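Long-range contact in CHAD domain (Ricinus communis, PDB 6QV5), which probably binds inorganic polyphosphate through an all-helical domain and also carries a zinc ion: residues H183-D195 and L286-A298. Sequence-based numbering, arbitrary orientation.
Sequences HKSLLKRAARMQD and LDAIRAGLHALRA
Met193 and Leu286 make the apolar end of this contact: Met193 CE lies 3.7 Å from Leu286 CD2 and equally near Ile289 CG2. The thioether chain leaves with CG anti to the backbone N (chi1 -164°) and bends only at its last torsion, which turns the methyl in between these two residues. The other branch of Leu286 meets backbone instead, CD1 standing 3.6 Å from Asp195 N.

Beside this cluster, Arg290 NH2 donates to Met193 O (2.8 Å), the one hydrogen bond between the segments. The acceptor lies in the guanidinium plane, but the N-H...O angle of 139° is bent and the donor sits above the carbonyl plane. Two residues about one turn earlier in the helix probably steady the guanidinium: Leu286 CB covers one face, and Asp287 OD1 receives a weak, salt-bridging bond from NH1. Midway, the small Ala190 admits Leu293, with CB to CD1 at 4.0 Å.

At the far end, Ala298 CB rests over the face of the His183 imidazole, 4.0 Å from its centroid, as a CH-pi contact, while Leu296 O approaches the ring edge in plane. His183 ND1 is hydrogen-bonded to Tyr230 OH, which helps fix the ring's rotation.

Further out, helix 224-260 backs the interface, Thr237 touching both Ile289 and Leu293, and Leu234 touching Leu186; Thr204 of helix 198-217 packs on Met193. The axes of 183-192 and 286-293 approach to 10.5 Å at 149° between their directions, so the short C-terminal helix runs roughly antiparallel along the end of helix 171-192. Away from the zinc site, this is antiparallel helix-helix packing in an all-alpha, helical-bundle CHAD fold, with the extended residues 296-298 carrying the contact on to His183.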
loop_
_atom_site.group_PDB
_atom_site.type_symbol
_atom_site.label_atom_id
_atom_site.label_comp_id
_atom_site.label_asym_id
_atom_site.label_seq_id
_atom_site.Cartn_x
_atom_site.Cartn_y
_atom_site.Cartn_z
ATOM N N HIS A 183 6.320 -2.939 -16.408
ATOM C CA HIS A 183 6.330 -1.723 -17.231
ATOM C C HIS A 183 5.275 -1.873 -18.335
ATOM O O HIS A 183 4.560 -0.915 -18.630
ATOM C CB HIS A 183 7.730 -1.461 -17.822
ATOM C CG HIS A 183 7.838 -0.187 -18.608
ATOM N ND1 HIS A 183 7.744 1.051 -17.998
ATOM C CD2 HIS A 183 8.047 -0.004 -19.932
ATOM C CE1 HIS A 183 7.886 1.942 -18.966
ATOM N NE2 HIS A 183 8.068 1.354 -20.148
ATOM N N LYS A 184 5.159 -3.098 -18.898
ATOM C CA LYS A 184 4.191 -3.491 -19.926
ATOM C C LYS A 184 2.774 -3.414 -19.351
ATOM O O LYS A 184 1.882 -2.898 -20.023
ATOM C CB LYS A 184 4.509 -4.918 -20.425
ATOM C CG LYS A 184 3.498 -5.543 -21.390
ATOM C CD LYS A 184 3.947 -6.924 -21.883
ATOM C CE LYS A 184 3.769 -8.040 -20.877
ATOM N NZ LYS A 184 4.482 -9.275 -21.299
ATOM N N SER A 185 2.582 -3.909 -18.105
ATOM C CA SER A 185 1.301 -3.906 -17.390
ATOM C C SER A 185 0.847 -2.486 -17.047
ATOM O O SER A 185 -0.327 -2.172 -17.243
ATOM C CB SER A 185 1.385 -4.760 -16.127
ATOM O OG SER A 185 0.127 -4.883 -15.483
ATOM N N LEU A 186 1.774 -1.630 -16.552
ATOM C CA LEU A 186 1.506 -0.233 -16.189
ATOM C C LEU A 186 1.054 0.584 -17.398
ATOM O O LEU A 186 0.017 1.241 -17.325
ATOM C CB LEU A 186 2.739 0.411 -15.511
ATOM C CG LEU A 186 2.738 1.940 -15.327
ATOM C CD1 LEU A 186 1.849 2.365 -14.171
ATOM C CD2 LEU A 186 4.138 2.455 -15.111
ATOM N N LEU A 187 1.829 0.531 -18.503
ATOM C CA LEU A 187 1.548 1.246 -19.748
ATOM C C LEU A 187 0.236 0.802 -20.397
ATOM O O LEU A 187 -0.497 1.649 -20.908
ATOM C CB LEU A 187 2.728 1.104 -20.726
ATOM C CG LEU A 187 3.620 2.339 -20.921
ATOM C CD1 LEU A 187 4.395 2.689 -19.651
ATOM C CD2 LEU A 187 4.598 2.122 -22.058
ATOM N N LYS A 188 -0.068 -0.515 -20.352
ATOM C CA LYS A 188 -1.296 -1.101 -20.901
ATOM C C LYS A 188 -2.519 -0.607 -20.121
ATOM O O LYS A 188 -3.507 -0.203 -20.734
ATOM C CB LYS A 188 -1.227 -2.638 -20.863
ATOM C CG LYS A 188 -2.218 -3.342 -21.790
ATOM C CD LYS A 188 -2.598 -4.740 -21.287
ATOM C CE LYS A 188 -1.573 -5.807 -21.603
ATOM N NZ LYS A 188 -1.964 -7.129 -21.046
ATOM N N ARG A 189 -2.436 -0.627 -18.774
ATOM C CA ARG A 189 -3.503 -0.181 -17.874
ATOM C C ARG A 189 -3.729 1.328 -17.940
ATOM O O ARG A 189 -4.867 1.771 -17.793
ATOM C CB ARG A 189 -3.247 -0.646 -16.434
ATOM C CG ARG A 189 -3.542 -2.125 -16.229
ATOM C CD ARG A 189 -3.007 -2.629 -14.908
ATOM N NE ARG A 189 -3.341 -4.037 -14.698
ATOM C CZ ARG A 189 -3.286 -4.658 -13.524
ATOM N NH1 ARG A 189 -2.910 -4.000 -12.434
ATOM N NH2 ARG A 189 -3.608 -5.941 -13.430
ATOM N N ALA A 190 -2.659 2.111 -18.185
ATOM C CA ALA A 190 -2.733 3.569 -18.318
ATOM C C ALA A 190 -3.376 3.967 -19.656
ATOM O O ALA A 190 -3.978 5.039 -19.746
ATOM C CB ALA A 190 -1.346 4.179 -18.196
ATOM N N ALA A 191 -3.253 3.097 -20.683
ATOM C CA ALA A 191 -3.827 3.291 -22.018
ATOM C C ALA A 191 -5.293 2.837 -22.060
ATOM O O ALA A 191 -6.126 3.527 -22.651
ATOM C CB ALA A 191 -3.010 2.536 -23.056
ATOM N N ARG A 192 -5.606 1.687 -21.417
ATOM C CA ARG A 192 -6.955 1.112 -21.326
ATOM C C ARG A 192 -7.866 1.940 -20.404
ATOM O O ARG A 192 -9.090 1.808 -20.470
ATOM C CB ARG A 192 -6.885 -0.351 -20.843
ATOM C CG ARG A 192 -7.086 -1.394 -21.943
ATOM C CD ARG A 192 -5.811 -1.731 -22.701
ATOM N NE ARG A 192 -5.975 -2.935 -23.518
ATOM C CZ ARG A 192 -5.116 -3.342 -24.450
ATOM N NH1 ARG A 192 -4.020 -2.637 -24.706
ATOM N NH2 ARG A 192 -5.351 -4.451 -25.137
ATOM N N MET A 193 -7.252 2.788 -19.553
ATOM C CA MET A 193 -7.872 3.694 -18.586
ATOM C C MET A 193 -8.858 4.652 -19.271
ATOM O O MET A 193 -8.506 5.296 -20.263
ATOM C CB MET A 193 -6.759 4.480 -17.876
ATOM C CG MET A 193 -7.180 5.172 -16.604
ATOM S SD MET A 193 -5.740 5.783 -15.686
ATOM C CE MET A 193 -5.090 7.003 -16.844
ATOM N N GLN A 194 -10.094 4.720 -18.745
ATOM C CA GLN A 194 -11.169 5.570 -19.265
ATOM C C GLN A 194 -11.783 6.436 -18.152
ATOM O O GLN A 194 -11.740 6.055 -16.980
ATOM C CB GLN A 194 -12.239 4.710 -19.977
ATOM C CG GLN A 194 -13.199 5.475 -20.900
ATOM C CD GLN A 194 -12.529 6.067 -22.119
ATOM O OE1 GLN A 194 -12.061 7.210 -22.109
ATOM N NE2 GLN A 194 -12.480 5.304 -23.199
ATOM N N ASP A 195 -12.327 7.615 -18.531
ATOM C CA ASP A 195 -12.949 8.597 -17.636
ATOM C C ASP A 195 -14.150 8.049 -16.862
ATOM O O ASP A 195 -15.005 7.373 -17.440
ATOM C CB ASP A 195 -13.317 9.886 -18.400
ATOM C CG ASP A 195 -14.317 9.730 -19.537
ATOM O OD1 ASP A 195 -14.342 8.647 -20.169
ATOM O OD2 ASP A 195 -15.059 10.699 -19.810
ATOM N N LEU A 286 -6.743 12.194 -15.619
ATOM C CA LEU A 286 -6.167 11.171 -16.490
ATOM C C LEU A 286 -5.247 11.764 -17.548
ATOM O O LEU A 286 -4.229 11.151 -17.850
ATOM C CB LEU A 286 -7.248 10.283 -17.144
ATOM C CG LEU A 286 -8.362 9.685 -16.258
ATOM C CD1 LEU A 286 -9.257 8.792 -17.070
ATOM C CD2 LEU A 286 -7.805 8.889 -15.078
ATOM N N ASP A 287 -5.580 12.962 -18.077
ATOM C CA ASP A 287 -4.775 13.669 -19.081
ATOM C C ASP A 287 -3.375 14.016 -18.553
ATOM O O ASP A 287 -2.399 13.868 -19.290
ATOM C CB ASP A 287 -5.506 14.923 -19.595
ATOM C CG ASP A 287 -6.734 14.653 -20.455
ATOM O OD1 ASP A 287 -6.962 13.476 -20.823
ATOM O OD2 ASP A 287 -7.462 15.621 -20.770
ATOM N N ALA A 288 -3.279 14.436 -17.274
ATOM C CA ALA A 288 -2.010 14.752 -16.613
ATOM C C ALA A 288 -1.226 13.465 -16.319
ATOM O O ALA A 288 0.005 13.474 -16.383
ATOM C CB ALA A 288 -2.264 15.518 -15.326
ATOM N N ILE A 289 -1.949 12.361 -16.009
ATOM C CA ILE A 289 -1.396 11.028 -15.736
ATOM C C ILE A 289 -0.780 10.464 -17.029
ATOM O O ILE A 289 0.374 10.033 -17.013
ATOM C CB ILE A 289 -2.480 10.092 -15.108
ATOM C CG1 ILE A 289 -2.751 10.465 -13.632
ATOM C CG2 ILE A 289 -2.111 8.604 -15.240
ATOM C CD1 ILE A 289 -4.125 10.042 -13.097
ATOM N N ARG A 290 -1.549 10.500 -18.141
ATOM C CA ARG A 290 -1.145 10.042 -19.473
ATOM C C ARG A 290 0.113 10.773 -19.949
ATOM O O ARG A 290 1.036 10.122 -20.432
ATOM C CB ARG A 290 -2.294 10.219 -20.483
ATOM C CG ARG A 290 -3.385 9.157 -20.378
ATOM C CD ARG A 290 -4.737 9.724 -20.766
ATOM N NE ARG A 290 -5.802 8.723 -20.698
ATOM C CZ ARG A 290 -7.095 8.990 -20.858
ATOM N NH1 ARG A 290 -7.502 10.233 -21.087
ATOM N NH2 ARG A 290 -7.993 8.017 -20.782
ATOM N N ALA A 291 0.169 12.110 -19.752
ATOM C CA ALA A 291 1.311 12.955 -20.120
ATOM C C ALA A 291 2.543 12.687 -19.240
ATOM O O ALA A 291 3.673 12.903 -19.681
ATOM C CB ALA A 291 0.922 14.424 -20.049
ATOM N N GLY A 292 2.309 12.227 -18.015
ATOM C CA GLY A 292 3.367 11.901 -17.067
ATOM C C GLY A 292 4.000 10.543 -17.306
ATOM O O GLY A 292 5.153 10.329 -16.922
ATOM N N LEU A 293 3.253 9.618 -17.948
ATOM C CA LEU A 293 3.703 8.249 -18.231
ATOM C C LEU A 293 4.009 7.951 -19.718
ATOM O O LEU A 293 4.577 6.896 -20.003
ATOM C CB LEU A 293 2.693 7.210 -17.686
ATOM C CG LEU A 293 2.239 7.313 -16.219
ATOM C CD1 LEU A 293 0.969 6.528 -15.998
ATOM C CD2 LEU A 293 3.305 6.823 -15.256
ATOM N N HIS A 294 3.633 8.856 -20.654
ATOM C CA HIS A 294 3.840 8.659 -22.100
ATOM C C HIS A 294 5.316 8.589 -22.525
ATOM O O HIS A 294 5.623 7.953 -23.533
ATOM C CB HIS A 294 3.085 9.718 -22.931
ATOM C CG HIS A 294 3.868 10.965 -23.215
ATOM N ND1 HIS A 294 4.042 11.941 -22.255
ATOM C CD2 HIS A 294 4.511 11.344 -24.343
ATOM C CE1 HIS A 294 4.776 12.881 -22.826
ATOM N NE2 HIS A 294 5.084 12.565 -24.082
ATOM N N ALA A 295 6.209 9.260 -21.776
ATOM C CA ALA A 295 7.642 9.326 -22.069
ATOM C C ALA A 295 8.465 8.226 -21.396
ATOM O O ALA A 295 9.587 7.960 -21.836
ATOM C CB ALA A 295 8.185 10.693 -21.677
ATOM N N LEU A 296 7.918 7.599 -20.333
ATOM C CA LEU A 296 8.594 6.562 -19.551
ATOM C C LEU A 296 9.027 5.333 -20.340
ATOM O O LEU A 296 8.239 4.734 -21.075
ATOM C CB LEU A 296 7.762 6.125 -18.335
ATOM C CG LEU A 296 7.722 7.060 -17.120
ATOM C CD1 LEU A 296 6.927 6.432 -16.008
ATOM C CD2 LEU A 296 9.123 7.382 -16.598
ATOM N N ARG A 297 10.301 4.970 -20.163
ATOM C CA ARG A 297 10.944 3.802 -20.756
ATOM C C ARG A 297 11.365 2.899 -19.604
ATOM O O ARG A 297 11.741 3.406 -18.542
ATOM C CB ARG A 297 12.176 4.209 -21.586
ATOM C CG ARG A 297 11.849 5.029 -22.832
ATOM C CD ARG A 297 13.103 5.553 -23.506
ATOM N NE ARG A 297 13.709 4.561 -24.399
ATOM C CZ ARG A 297 14.971 4.595 -24.813
ATOM N NH1 ARG A 297 15.788 5.559 -24.404
ATOM N NH2 ARG A 297 15.434 3.655 -25.626
ATOM N N ALA A 298 11.290 1.569 -19.806
ATOM C CA ALA A 298 11.650 0.558 -18.807
ATOM C C ALA A 298 13.069 0.782 -18.261
ATOM O O ALA A 298 13.987 0.988 -19.061
ATOM C CB ALA A 298 11.532 -0.837 -19.404
#